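Local coordinates for protein malate dehydrogenase (PDB 3I0P) that probably catalyses the NAD-dependent interconversion of malate and oxaloacetate, at residues S75-D87 against M103-M115. Residues are numbered along the deposited sequence; the frame is centred on the assembly and turned at random.
Sequences SIIRETSTTCVLD and MAIEKAKKYGMGM
Lys107 of helix 93-111 reaches Glu79 and the backbone of Thr80 in the hairpin formed by strands 75-79 and 83-87. Its CG lies anti to the carbonyl carbon (chi1 -57°), and the aliphatic chain runs out alongside the backbone of the turn, CD resting 3.6 Å from Ser81 O. A bend at the last torsion (chi4 -60°) then delivers the ammonium to two acceptors. NZ donates to Thr80 O at 3.2 Å, nearly in line with the carbonyl, and forms a salt bridge with Glu79 OE2 at 3.0 Å, reaching that oxygen on its anti side, 20° out of the carboxylate plane.

The tightly packed part lies deeper, where strand 83-87 pairs in parallel with strand 113-121. Met115 N donates to Thr82 O (2.8 Å), whereas the return bond from Cys84 N to Met115 O is weak. On the helix-facing side of strand 83-87, the extended Met103 sends CE to 3.5 Å from Cys84 SG, while its SD sits beside Leu86 CD2. Toward solvent the contact thins: the same methyl meets exposed Ile76 at CD1, and Glu79 is likewise exposed.

At the tip of the turn, Ser81 CB sits over one face of the Tyr111 ring, 3.8 Å from its centroid, while Lys110 CG lies against the opposite face. Thr82 CG2 packs on Tyr111 CB, and Thr82 OG1 hydrogen-bonds to Tyr111 O of the second subunit, placing this corner at the dimer interface.

The whole is a worked example of a beta-alpha-beta crossover: backbone bonds join the two parallel strands, and the connecting helix lays Met103 against the first, while Ile105 and Ala108 face Ala288 of strand 282-290. The chemistry implies that one lysine, its charge probably stabilised by the glutamate, ties that helix to both the backbone and a side chain of the hairpin.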
loop_
_atom_site.group_PDB
_atom_site.type_symbol
_atom_site.label_atom_id
_atom_site.label_comp_id
_atom_site.label_asym_id
_atom_site.label_seq_id
_atom_site.Cartn_x
_atom_site.Cartn_y
_atom_site.Cartn_z
ATOM N N SER A 75 18.543 0.454 20.802
ATOM C CA SER A 75 18.114 0.443 22.204
ATOM C C SER A 75 16.596 0.416 22.303
ATOM O O SER A 75 15.908 1.163 21.601
ATOM C CB SER A 75 18.626 1.681 22.945
ATOM O OG SER A 75 20.040 1.738 22.960
ATOM N N ILE A 76 16.079 -0.433 23.186
ATOM C CA ILE A 76 14.646 -0.502 23.445
ATOM C C ILE A 76 14.211 0.751 24.216
ATOM O O ILE A 76 14.678 0.993 25.330
ATOM C CB ILE A 76 14.270 -1.808 24.205
ATOM C CG1 ILE A 76 14.503 -3.027 23.308
ATOM C CG2 ILE A 76 12.826 -1.778 24.652
ATOM C CD1 ILE A 76 14.733 -4.332 24.050
ATOM N N ILE A 77 13.338 1.556 23.610
ATOM C CA ILE A 77 12.770 2.727 24.286
ATOM C C ILE A 77 11.458 2.378 25.010
ATOM O O ILE A 77 11.272 2.737 26.175
ATOM C CB ILE A 77 12.562 3.924 23.316
ATOM C CG1 ILE A 77 13.892 4.387 22.689
ATOM C CG2 ILE A 77 11.855 5.081 24.009
ATOM C CD1 ILE A 77 15.045 4.619 23.656
ATOM N N ARG A 78 10.562 1.673 24.319
ATOM C CA ARG A 78 9.247 1.318 24.854
ATOM C C ARG A 78 8.799 -0.001 24.245
ATOM O O ARG A 78 8.703 -0.121 23.024
ATOM C CB ARG A 78 8.222 2.421 24.547
ATOM C CG ARG A 78 7.104 2.517 25.586
ATOM C CD ARG A 78 5.888 3.312 25.113
ATOM N NE ARG A 78 6.060 4.765 25.198
ATOM C CZ ARG A 78 5.049 5.638 25.299
ATOM N NH1 ARG A 78 5.295 6.946 25.370
ATOM N NH2 ARG A 78 3.784 5.211 25.339
ATOM N N GLU A 79 8.539 -0.993 25.091
ATOM C CA GLU A 79 8.158 -2.327 24.617
ATOM C C GLU A 79 6.855 -2.837 25.250
ATOM O O GLU A 79 6.688 -2.776 26.468
ATOM C CB GLU A 79 9.302 -3.318 24.864
ATOM C CG GLU A 79 9.056 -4.744 24.365
ATOM C CD GLU A 79 10.242 -5.675 24.606
ATOM O OE1 GLU A 79 10.994 -5.480 25.597
ATOM O OE2 GLU A 79 10.419 -6.620 23.797
ATOM N N THR A 80 5.933 -3.324 24.419
ATOM C CA THR A 80 4.754 -4.043 24.911
ATOM C C THR A 80 4.785 -5.462 24.360
ATOM O O THR A 80 5.778 -5.867 23.749
ATOM C CB THR A 80 3.413 -3.356 24.538
ATOM O OG1 THR A 80 2.997 -3.764 23.233
ATOM C CG2 THR A 80 3.522 -1.831 24.588
ATOM N N SER A 81 3.704 -6.211 24.572
ATOM C CA SER A 81 3.581 -7.592 24.080
ATOM C C SER A 81 3.854 -7.734 22.586
ATOM O O SER A 81 4.590 -8.637 22.166
ATOM C CB SER A 81 2.177 -8.139 24.363
ATOM O OG SER A 81 2.051 -8.552 25.708
ATOM N N THR A 82 3.252 -6.841 21.798
ATOM C CA THR A 82 3.231 -6.966 20.348
ATOM C C THR A 82 3.980 -5.838 19.655
ATOM O O THR A 82 4.090 -5.831 18.427
ATOM C CB THR A 82 1.782 -6.954 19.811
ATOM O OG1 THR A 82 1.119 -5.764 20.266
ATOM C CG2 THR A 82 1.005 -8.173 20.278
ATOM N N THR A 83 4.474 -4.876 20.428
ATOM C CA THR A 83 5.100 -3.680 19.847
ATOM C C THR A 83 6.467 -3.370 20.442
ATOM O O THR A 83 6.854 -3.940 21.469
ATOM C CB THR A 83 4.226 -2.410 20.019
ATOM O OG1 THR A 83 4.292 -1.954 21.377
ATOM C CG2 THR A 83 2.775 -2.668 19.610
ATOM N N CYS A 84 7.186 -2.456 19.787
ATOM C CA CYS A 84 8.427 -1.921 20.325
ATOM C C CYS A 84 8.874 -0.651 19.594
ATOM O O CYS A 84 8.655 -0.515 18.386
ATOM C CB CYS A 84 9.535 -2.980 20.297
ATOM S SG CYS A 84 11.014 -2.494 21.212
ATOM N N VAL A 85 9.482 0.277 20.341
ATOM C CA VAL A 85 10.180 1.422 19.752
ATOM C C VAL A 85 11.671 1.250 19.983
ATOM O O VAL A 85 12.107 0.984 21.101
ATOM C CB VAL A 85 9.741 2.780 20.360
ATOM C CG1 VAL A 85 10.595 3.932 19.797
ATOM C CG2 VAL A 85 8.268 3.033 20.117
ATOM N N LEU A 86 12.447 1.404 18.916
ATOM C CA LEU A 86 13.891 1.326 19.008
ATOM C C LEU A 86 14.536 2.649 18.619
ATOM O O LEU A 86 14.098 3.317 17.681
ATOM C CB LEU A 86 14.438 0.203 18.129
ATOM C CG LEU A 86 13.980 -1.250 18.322
ATOM C CD1 LEU A 86 14.466 -2.102 17.153
ATOM C CD2 LEU A 86 14.453 -1.841 19.646
ATOM N N ASP A 87 15.569 3.022 19.369
ATOM C CA ASP A 87 16.469 4.095 18.989
ATOM C C ASP A 87 17.646 3.430 18.292
ATOM O O ASP A 87 18.315 2.570 18.873
ATOM C CB ASP A 87 16.929 4.835 20.237
ATOM C CG ASP A 87 17.841 6.009 19.935
ATOM O OD1 ASP A 87 17.987 6.401 18.762
ATOM O OD2 ASP A 87 18.429 6.550 20.902
ATOM N N MET A 103 12.601 -9.187 15.725
ATOM C CA MET A 103 11.899 -8.887 16.950
ATOM C C MET A 103 10.388 -8.859 16.713
ATOM O O MET A 103 9.629 -9.432 17.496
ATOM C CB MET A 103 12.404 -7.550 17.464
ATOM C CG MET A 103 12.036 -7.220 18.869
ATOM S SD MET A 103 13.226 -6.051 19.563
ATOM C CE MET A 103 12.361 -5.743 21.104
ATOM N N ALA A 104 9.952 -8.224 15.625
ATOM C CA ALA A 104 8.539 -8.244 15.253
ATOM C C ALA A 104 8.028 -9.663 14.958
ATOM O O ALA A 104 6.885 -9.992 15.281
ATOM C CB ALA A 104 8.286 -7.327 14.077
ATOM N N ILE A 105 8.876 -10.492 14.346
ATOM C CA ILE A 105 8.547 -11.892 14.056
ATOM C C ILE A 105 8.357 -12.680 15.352
ATOM O O ILE A 105 7.374 -13.411 15.519
ATOM C CB ILE A 105 9.644 -12.570 13.195
ATOM C CG1 ILE A 105 9.629 -12.020 11.770
ATOM C CG2 ILE A 105 9.469 -14.087 13.172
ATOM C CD1 ILE A 105 10.914 -12.287 10.994
ATOM N N GLU A 106 9.307 -12.510 16.262
ATOM C CA GLU A 106 9.328 -13.184 17.544
ATOM C C GLU A 106 8.022 -12.920 18.303
ATOM O O GLU A 106 7.385 -13.849 18.804
ATOM C CB GLU A 106 10.539 -12.673 18.326
ATOM C CG GLU A 106 11.006 -13.538 19.486
ATOM C CD GLU A 106 11.971 -12.790 20.417
ATOM O OE1 GLU A 106 12.217 -11.573 20.195
ATOM O OE2 GLU A 106 12.483 -13.425 21.373
ATOM N N LYS A 107 7.631 -11.648 18.360
ATOM C CA LYS A 107 6.360 -11.219 18.943
ATOM C C LYS A 107 5.135 -11.750 18.198
ATOM O O LYS A 107 4.092 -11.985 18.812
ATOM C CB LYS A 107 6.277 -9.692 18.994
ATOM C CG LYS A 107 7.400 -9.023 19.745
ATOM C CD LYS A 107 7.145 -7.541 19.902
ATOM C CE LYS A 107 8.150 -6.920 20.850
ATOM N NZ LYS A 107 8.076 -7.538 22.211
ATOM N N ALA A 108 5.240 -11.917 16.883
ATOM C CA ALA A 108 4.105 -12.432 16.123
ATOM C C ALA A 108 3.898 -13.903 16.449
ATOM O O ALA A 108 2.767 -14.346 16.620
ATOM C CB ALA A 108 4.288 -12.219 14.622
ATOM N N LYS A 109 5.006 -14.638 16.566
ATOM C CA LYS A 109 4.982 -16.059 16.905
ATOM C C LYS A 109 4.374 -16.322 18.279
ATOM O O LYS A 109 3.700 -17.333 18.486
ATOM C CB LYS A 109 6.390 -16.643 16.840
ATOM C CG LYS A 109 6.973 -16.720 15.437
ATOM C CD LYS A 109 6.254 -17.744 14.591
ATOM C CE LYS A 109 7.174 -18.285 13.527
ATOM N NZ LYS A 109 6.425 -19.175 12.609
ATOM N N LYS A 110 4.602 -15.406 19.213
ATOM C CA LYS A 110 4.075 -15.562 20.558
ATOM C C LYS A 110 2.629 -15.067 20.716
ATOM O O LYS A 110 1.868 -15.662 21.472
ATOM C CB LYS A 110 4.994 -14.881 21.575
ATOM C CG LYS A 110 4.831 -15.400 22.996
ATOM C CD LYS A 110 5.712 -14.624 23.966
ATOM C CE LYS A 110 5.220 -14.792 25.414
ATOM N NZ LYS A 110 6.217 -14.259 26.390
ATOM N N TYR A 111 2.251 -13.998 20.004
ATOM C CA TYR A 111 0.940 -13.347 20.205
ATOM C C TYR A 111 0.055 -13.264 18.974
ATOM O O TYR A 111 -1.143 -12.998 19.095
ATOM C CB TYR A 111 1.112 -11.936 20.761
ATOM C CG TYR A 111 1.768 -11.883 22.115
ATOM C CD1 TYR A 111 3.119 -11.570 22.234
ATOM C CD2 TYR A 111 1.040 -12.144 23.280
ATOM C CE1 TYR A 111 3.734 -11.518 23.474
ATOM C CE2 TYR A 111 1.645 -12.092 24.530
ATOM C CZ TYR A 111 2.994 -11.779 24.619
ATOM O OH TYR A 111 3.619 -11.723 25.851
ATOM N N GLY A 112 0.635 -13.473 17.797
ATOM C CA GLY A 112 -0.118 -13.406 16.543
ATOM C C GLY A 112 0.368 -12.290 15.639
ATOM O O GLY A 112 0.416 -12.443 14.416
ATOM N N MET A 113 0.735 -11.164 16.245
ATOM C CA MET A 113 1.229 -10.016 15.501
ATOM C C MET A 113 2.347 -9.286 16.225
ATOM O O MET A 113 2.456 -9.357 17.449
ATOM C CB MET A 113 0.084 -9.052 15.210
ATOM C CG MET A 113 -0.955 -9.644 14.292
ATOM S SD MET A 113 -2.349 -8.559 14.168
ATOM C CE MET A 113 -1.788 -7.441 12.872
ATOM N N GLY A 114 3.166 -8.577 15.456
ATOM C CA GLY A 114 4.267 -7.815 16.002
ATOM C C GLY A 114 4.557 -6.607 15.145
ATOM O O GLY A 114 4.469 -6.675 13.909
ATOM N N MET A 115 4.891 -5.495 15.802
ATOM C CA MET A 115 5.314 -4.281 15.112
ATOM C C MET A 115 6.450 -3.598 15.852
ATOM O O MET A 115 6.350 -3.297 17.046
ATOM C CB MET A 115 4.157 -3.302 14.919
ATOM C CG MET A 115 4.570 -2.027 14.197
ATOM S SD MET A 115 3.178 -1.157 13.461
ATOM C CE MET A 115 4.016 0.238 12.719
#